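Local atomic coordinates of haloacid dehalogenase-like hydrolase (Salmonella enterica subsp. enterica serovar Typhi, PDB entry 4EZE), a protein that probably hydrolyses O-phosphoserine to serine and phosphate, the last step of serine biosynthesis, as a magnesium-dependent phosphatase of the haloacid dehalogenase superfamily. Residues Glu77-Thr80 with Pro81-Arg85. Numbering follows the deposited sequence.
Sequences ECLT and PEFYR
The backbone N of Tyr84 donates to Thr80 O at 2.8 Å, and this bond closes the first turn of helix 81-93. The arrangement is a helix N-cap, with Thr80 as the N-cap residue and Pro81 opening the helix. The Thr80 side chain completes the cap: OG1 accepts from Phe83 N at 3.1 Å, with an N-H...O angle of 152°. OG1 lies between the backbone N and the carbonyl carbon of its own residue (chi1 85°), which turns it to the start of the helix. Pro81 has no N-H to offer, so its nitrogen asks for no acceptor at this end.

The Phe83 side chain points back toward the residues before the cap. Its CG stands anti to the backbone N (chi1 173°), which carries the ring back toward Leu79, where the two side chains meet at a slant. The closest carbons are Leu79 CD2 and Phe83 CE2, at 3.4 Å. Phe83 CB packs against the backbone carbonyl of Cys78, 3.4 Å from Cys78 O, in van der Waals contact. Leu79 and Phe83 both touch Ile26 of strand 23-29, so the pair joins the helix start to the antiparallel sheet. This is surface packing, away from the sodium site and the predicted catalytic aspartates.

On the helix itself, Glu82 and Arg85 form a salt bridge, and Arg85 NH1 has a second acidic partner in Glu89. Tyr84 stacks on His298, and its OH is hydrogen-bonded to NE of Arg88. In the Glu82 bridge, Arg85 NH2 approaches the syn side of OE2 at 3.2 Å, a little out of the carboxylate plane, while OE2 lies in the guanidinium plane.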
ATOM      1  N   GLU A  77      25.286   7.000 -10.751  1.00 78.40           N
ATOM      2  CA  GLU A  77      26.312   6.589  -9.809  1.00 75.98           C
ATOM      3  C   GLU A  77      25.995   7.158  -8.453  1.00 56.99           C
ATOM      4  O   GLU A  77      26.245   6.533  -7.439  1.00 78.00           O
ATOM      5  CB  GLU A  77      27.684   7.082 -10.240  1.00 68.55           C
ATOM      6  CG  GLU A  77      28.034   6.756 -11.670  1.00 75.20           C
ATOM      7  CD  GLU A  77      27.819   7.935 -12.575  1.00 96.39           C
ATOM      8  OE1 GLU A  77      28.764   8.730 -12.729  1.00145.85           O
ATOM      9  OE2 GLU A  77      26.714   8.066 -13.129  1.00107.81           O
ATOM     10  N   CYS A  78      25.439   8.354  -8.444  1.00 69.12           N
ATOM     11  CA  CYS A  78      25.128   9.033  -7.210  1.00 74.71           C
ATOM     12  C   CYS A  78      24.168   8.239  -6.351  1.00 74.03           C
ATOM     13  O   CYS A  78      24.289   8.240  -5.140  1.00 88.66           O
ATOM     14  CB  CYS A  78      24.535  10.397  -7.498  1.00 59.50           C
ATOM     15  SG  CYS A  78      25.666  11.479  -8.368  1.00 92.94           S
ATOM     16  N   LEU A  79      23.208   7.555  -6.946  1.00 71.55           N
ATOM     17  CA  LEU A  79      22.276   6.864  -6.097  1.00 73.88           C
ATOM     18  C   LEU A  79      22.977   5.665  -5.533  1.00 63.98           C
ATOM     19  O   LEU A  79      23.264   4.716  -6.235  1.00 87.14           O
ATOM     20  CB  LEU A  79      21.074   6.394  -6.902  1.00 76.24           C
ATOM     21  CG  LEU A  79      20.200   7.467  -7.528  1.00 71.60           C
ATOM     22  CD1 LEU A  79      18.883   6.860  -7.959  1.00 75.39           C
ATOM     23  CD2 LEU A  79      19.973   8.582  -6.533  1.00 69.70           C
ATOM     24  N   THR A  80      23.201   5.706  -4.233  1.00 62.42           N
ATOM     25  CA  THR A  80      23.895   4.660  -3.520  1.00 68.76           C
ATOM     26  C   THR A  80      23.151   4.453  -2.226  1.00 73.07           C
ATOM     27  O   THR A  80      22.380   5.302  -1.815  1.00 70.32           O
ATOM     28  CB  THR A  80      25.356   5.035  -3.233  1.00 69.47           C
ATOM     29  OG1 THR A  80      25.437   5.794  -2.028  1.00 67.75           O
ATOM     30  CG2 THR A  80      25.910   5.857  -4.352  1.00 53.92           C
ATOM     31  N   PRO A  81      23.386   3.328  -1.581  1.00 68.95           N
ATOM     32  CA  PRO A  81      22.654   2.992  -0.375  1.00 55.87           C
ATOM     33  C   PRO A  81      22.862   4.047   0.679  1.00 81.02           C
ATOM     34  O   PRO A  81      21.922   4.378   1.382  1.00 76.21           O
ATOM     35  CB  PRO A  81      23.304   1.691   0.038  1.00 73.17           C
ATOM     36  CG  PRO A  81      23.652   1.047  -1.262  1.00 66.02           C
ATOM     37  CD  PRO A  81      23.799   2.120  -2.299  1.00 69.50           C
ATOM     38  N   GLU A  82      24.073   4.566   0.778  1.00 57.27           N
ATOM     39  CA  GLU A  82      24.336   5.658   1.686  1.00 65.60           C
ATOM     40  C   GLU A  82      23.561   6.885   1.253  1.00 58.44           C
ATOM     41  O   GLU A  82      23.091   7.638   2.087  1.00 60.41           O
ATOM     42  CB  GLU A  82      25.826   5.970   1.784  1.00 86.67           C
ATOM     43  CG  GLU A  82      26.139   7.200   2.629  1.00104.10           C
ATOM     44  CD  GLU A  82      25.599   7.104   4.046  1.00118.45           C
ATOM     45  OE1 GLU A  82      25.681   6.015   4.644  1.00103.50           O
ATOM     46  OE2 GLU A  82      25.097   8.123   4.565  1.00122.13           O
ATOM     47  N   PHE A  83      23.451   7.114  -0.050  1.00 48.12           N
ATOM     48  CA  PHE A  83      22.761   8.317  -0.494  1.00 43.63           C
ATOM     49  C   PHE A  83      21.245   8.205  -0.220  1.00 60.27           C
ATOM     50  O   PHE A  83      20.578   9.191   0.117  1.00 54.54           O
ATOM     51  CB  PHE A  83      23.020   8.567  -1.977  1.00 47.28           C
ATOM     52  CG  PHE A  83      22.211   9.691  -2.543  1.00 51.18           C
ATOM     53  CD1 PHE A  83      22.638  11.000  -2.416  1.00 51.78           C
ATOM     54  CD2 PHE A  83      20.995   9.440  -3.172  1.00 49.52           C
ATOM     55  CE1 PHE A  83      21.887  12.046  -2.924  1.00 51.61           C
ATOM     56  CE2 PHE A  83      20.237  10.479  -3.689  1.00 54.68           C
ATOM     57  CZ  PHE A  83      20.690  11.786  -3.571  1.00 55.87           C
ATOM     58  N   TYR A  84      20.708   6.997  -0.371  1.00 47.71           N
ATOM     59  CA  TYR A  84      19.302   6.748  -0.073  1.00 63.99           C
ATOM     60  C   TYR A  84      19.047   7.004   1.401  1.00 48.41           C
ATOM     61  O   TYR A  84      18.237   7.865   1.763  1.00 65.35           O
ATOM     62  CB  TYR A  84      18.847   5.316  -0.417  1.00 55.06           C
ATOM     63  CG  TYR A  84      17.499   5.029   0.223  1.00 62.43           C
ATOM     64  CD1 TYR A  84      16.355   5.658  -0.237  1.00 48.22           C
ATOM     65  CD2 TYR A  84      17.381   4.193   1.327  1.00 67.71           C
ATOM     66  CE1 TYR A  84      15.127   5.447   0.355  1.00 68.31           C
ATOM     67  CE2 TYR A  84      16.148   3.961   1.921  1.00 59.58           C
ATOM     68  CZ  TYR A  84      15.024   4.598   1.433  1.00 59.94           C
ATOM     69  OH  TYR A  84      13.787   4.410   2.018  1.00 55.17           O
ATOM     70  N   ARG A  85      19.744   6.255   2.249  1.00 51.57           N
ATOM     71  CA  ARG A  85      19.609   6.416   3.689  1.00 56.31           C
ATOM     72  C   ARG A  85      19.536   7.905   4.062  1.00 61.15           C
ATOM     73  O   ARG A  85      18.629   8.337   4.787  1.00 63.33           O
ATOM     74  CB  ARG A  85      20.758   5.714   4.434  1.00 71.51           C
ATOM     75  CG  ARG A  85      20.474   5.429   5.908  1.00 95.75           C
ATOM     76  CD  ARG A  85      21.713   5.591   6.786  1.00100.74           C
ATOM     77  NE  ARG A  85      22.441   6.834   6.502  1.00126.41           N
ATOM     78  CZ  ARG A  85      22.168   8.022   7.046  1.00100.54           C
ATOM     79  NH1 ARG A  85      21.175   8.155   7.916  1.00 80.32           N
ATOM     80  NH2 ARG A  85      22.888   9.086   6.712  1.00 64.33           N
TER